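Local coordinates for protein type II toxin-antitoxin system RelE/ParE family toxin (Pyrococcus horikoshii, PDB 1WMI) that probably acts as the toxin of a type II toxin-antitoxin pair, belonging to the RelE/ParE family and presumably held in check by a partner antitoxin, at residues E36-E41 with V70-K75. Residues are numbered along the deposited sequence; the frame is centred on the assembly and turned at random.
Sequences EPVPRE and VNWKDK
Pro-37 sets the CG corner of its ring against the far end of the Trp-72 indole, with CG 3.5 Å from both CZ3 and CH2 of the tryptophan. In this RelE/ParE toxin fold, helices pack on a mixed five-stranded sheet, and the contact joins the loop entering helix 40-43 to the turn that links antiparallel strands 65-71 and 76-83. The two side chains cross at about a right angle, and the proline approaches the indole obliquely. A proline suits this place because its closed ring offers a compact, rigid apolar surface. Val-70, beta-branched as suits the end of a strand, completes the cluster: its CG1 lies 3.5 Å above the plane of the Trp-72 ring, over its centre, and 4.1 Å from CB of Pro-37. That methyl is anti to the backbone N (chi1 177°), which carries CG1 over one face of the indole and up to Pro-37. Tryptophan is broad enough to serve several neighbours at once; Tyr-3 and Tyr-57 also touch it, a basic side chain on the chain of another protein makes a cation-pi contact with it, and its NE1 is weakly hydrogen-bonded to Asp-55. The carbonyl O of Pro-37 accepts a hydrogen bond from the hydroxyl of Tyr-68. Beyond Val-70 the chain turns, and a weak backbone bond of 2.7 Å from Lys-75 N to Asn-71 O closes the bend that presents Trp-72. Val-38 adds a looser touch, its small apolar CG2 methyl coming obliquely to 4.4 Å from Trp-72 CH2.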
loop_
_atom_site.group_PDB
_atom_site.type_symbol
_atom_site.label_atom_id
_atom_site.label_comp_id
_atom_site.label_asym_id
_atom_site.label_seq_id
_atom_site.Cartn_x
_atom_site.Cartn_y
_atom_site.Cartn_z
ATOM N N GLU A 36 4.303 -13.772 -10.984
ATOM C CA GLU A 36 4.437 -12.334 -10.800
ATOM C C GLU A 36 5.117 -12.044 -9.465
ATOM O O GLU A 36 4.525 -12.227 -8.411
ATOM C CB GLU A 36 3.042 -11.703 -10.821
ATOM C CG GLU A 36 3.038 -10.189 -10.853
ATOM C CD GLU A 36 3.364 -9.652 -12.232
ATOM O OE1 GLU A 36 3.761 -8.471 -12.339
ATOM O OE2 GLU A 36 3.211 -10.419 -13.216
ATOM N N PRO A 37 6.376 -11.590 -9.493
ATOM C CA PRO A 37 7.131 -11.280 -8.272
ATOM C C PRO A 37 6.576 -10.120 -7.434
ATOM O O PRO A 37 6.726 -10.098 -6.209
ATOM C CB PRO A 37 8.531 -11.001 -8.807
ATOM C CG PRO A 37 8.246 -10.400 -10.150
ATOM C CD PRO A 37 7.198 -11.345 -10.688
ATOM N N VAL A 38 5.945 -9.155 -8.094
ATOM C CA VAL A 38 5.364 -8.020 -7.390
ATOM C C VAL A 38 3.907 -7.812 -7.794
ATOM O O VAL A 38 3.596 -6.966 -8.630
ATOM C CB VAL A 38 6.152 -6.705 -7.659
ATOM C CG1 VAL A 38 5.622 -5.592 -6.751
ATOM C CG2 VAL A 38 7.644 -6.921 -7.416
ATOM N N PRO A 39 2.995 -8.616 -7.228
ATOM C CA PRO A 39 1.565 -8.504 -7.534
ATOM C C PRO A 39 1.014 -7.315 -6.747
ATOM O O PRO A 39 0.234 -7.482 -5.816
ATOM C CB PRO A 39 1.013 -9.838 -7.043
ATOM C CG PRO A 39 1.874 -10.109 -5.844
ATOM C CD PRO A 39 3.252 -9.773 -6.350
ATOM N N ARG A 40 1.447 -6.119 -7.134
ATOM C CA ARG A 40 1.067 -4.884 -6.461
ATOM C C ARG A 40 -0.399 -4.690 -6.126
ATOM O O ARG A 40 -0.742 -4.439 -4.973
ATOM C CB ARG A 40 1.558 -3.678 -7.266
ATOM C CG ARG A 40 1.087 -2.340 -6.715
ATOM C CD ARG A 40 2.261 -1.447 -6.329
ATOM N NE ARG A 40 1.844 -0.057 -6.146
ATOM C CZ ARG A 40 2.616 0.911 -5.658
ATOM N NH1 ARG A 40 2.131 2.140 -5.538
ATOM N NH2 ARG A 40 3.864 0.655 -5.283
ATOM N N GLU A 41 -1.253 -4.804 -7.137
ATOM C CA GLU A 41 -2.688 -4.600 -6.982
ATOM C C GLU A 41 -3.393 -5.566 -6.042
ATOM O O GLU A 41 -4.083 -5.147 -5.110
ATOM C CB GLU A 41 -3.366 -4.672 -8.350
ATOM C CG GLU A 41 -4.358 -3.557 -8.624
ATOM C CD GLU A 41 -3.774 -2.471 -9.510
ATOM O OE1 GLU A 41 -3.303 -2.808 -10.616
ATOM O OE2 GLU A 41 -3.788 -1.287 -9.109
ATOM N N VAL A 70 13.281 -10.550 -3.631
ATOM C CA VAL A 70 13.250 -11.009 -5.009
ATOM C C VAL A 70 14.653 -10.882 -5.565
ATOM O O VAL A 70 15.224 -9.790 -5.605
ATOM C CB VAL A 70 12.281 -10.169 -5.889
ATOM C CG1 VAL A 70 12.343 -10.646 -7.346
ATOM C CG2 VAL A 70 10.867 -10.290 -5.368
ATOM N N ASN A 71 15.213 -12.017 -5.961
ATOM C CA ASN A 71 16.543 -12.066 -6.542
ATOM C C ASN A 71 16.254 -12.235 -8.019
ATOM O O ASN A 71 15.958 -13.339 -8.481
ATOM C CB ASN A 71 17.303 -13.279 -6.014
ATOM C CG ASN A 71 18.777 -13.239 -6.351
ATOM O OD1 ASN A 71 19.229 -12.382 -7.103
ATOM N ND2 ASN A 71 19.534 -14.179 -5.799
ATOM N N TRP A 72 16.317 -11.131 -8.756
ATOM C CA TRP A 72 16.028 -11.154 -10.177
ATOM C C TRP A 72 16.997 -11.981 -11.000
ATOM O O TRP A 72 16.591 -12.624 -11.960
ATOM C CB TRP A 72 15.977 -9.728 -10.722
ATOM C CG TRP A 72 14.988 -8.868 -9.998
ATOM C CD1 TRP A 72 15.244 -8.034 -8.951
ATOM C CD2 TRP A 72 13.578 -8.775 -10.251
ATOM N NE1 TRP A 72 14.086 -7.422 -8.536
ATOM C CE2 TRP A 72 13.047 -7.857 -9.315
ATOM C CE3 TRP A 72 12.712 -9.376 -11.174
ATOM C CZ2 TRP A 72 11.684 -7.523 -9.276
ATOM C CZ3 TRP A 72 11.359 -9.047 -11.137
ATOM C CH2 TRP A 72 10.857 -8.126 -10.193
ATOM N N LYS A 73 18.270 -11.971 -10.615
ATOM C CA LYS A 73 19.300 -12.713 -11.339
ATOM C C LYS A 73 19.046 -14.214 -11.319
ATOM O O LYS A 73 19.066 -14.871 -12.359
ATOM C CB LYS A 73 20.675 -12.423 -10.732
ATOM C CG LYS A 73 21.853 -12.840 -11.610
ATOM C CD LYS A 73 22.680 -13.964 -10.988
ATOM C CE LYS A 73 22.095 -15.340 -11.256
ATOM N NZ LYS A 73 22.300 -15.825 -12.645
ATOM N N ASP A 74 18.801 -14.752 -10.130
ATOM C CA ASP A 74 18.550 -16.181 -9.966
ATOM C C ASP A 74 17.068 -16.539 -10.049
ATOM O O ASP A 74 16.716 -17.716 -10.123
ATOM C CB ASP A 74 19.085 -16.651 -8.614
ATOM C CG ASP A 74 20.566 -16.397 -8.445
ATOM O OD1 ASP A 74 20.960 -15.870 -7.385
ATOM O OD2 ASP A 74 21.343 -16.742 -9.357
ATOM N N LYS A 75 16.209 -15.524 -10.031
ATOM C CA LYS A 75 14.762 -15.730 -10.072
ATOM C C LYS A 75 14.324 -16.489 -8.816
ATOM O O LYS A 75 13.623 -17.489 -8.885
ATOM C CB LYS A 75 14.357 -16.501 -11.334
ATOM C CG LYS A 75 14.637 -15.746 -12.631
ATOM C CD LYS A 75 13.846 -16.305 -13.809
ATOM C CE LYS A 75 14.312 -17.695 -14.220
ATOM N NZ LYS A 75 13.554 -18.176 -15.415
#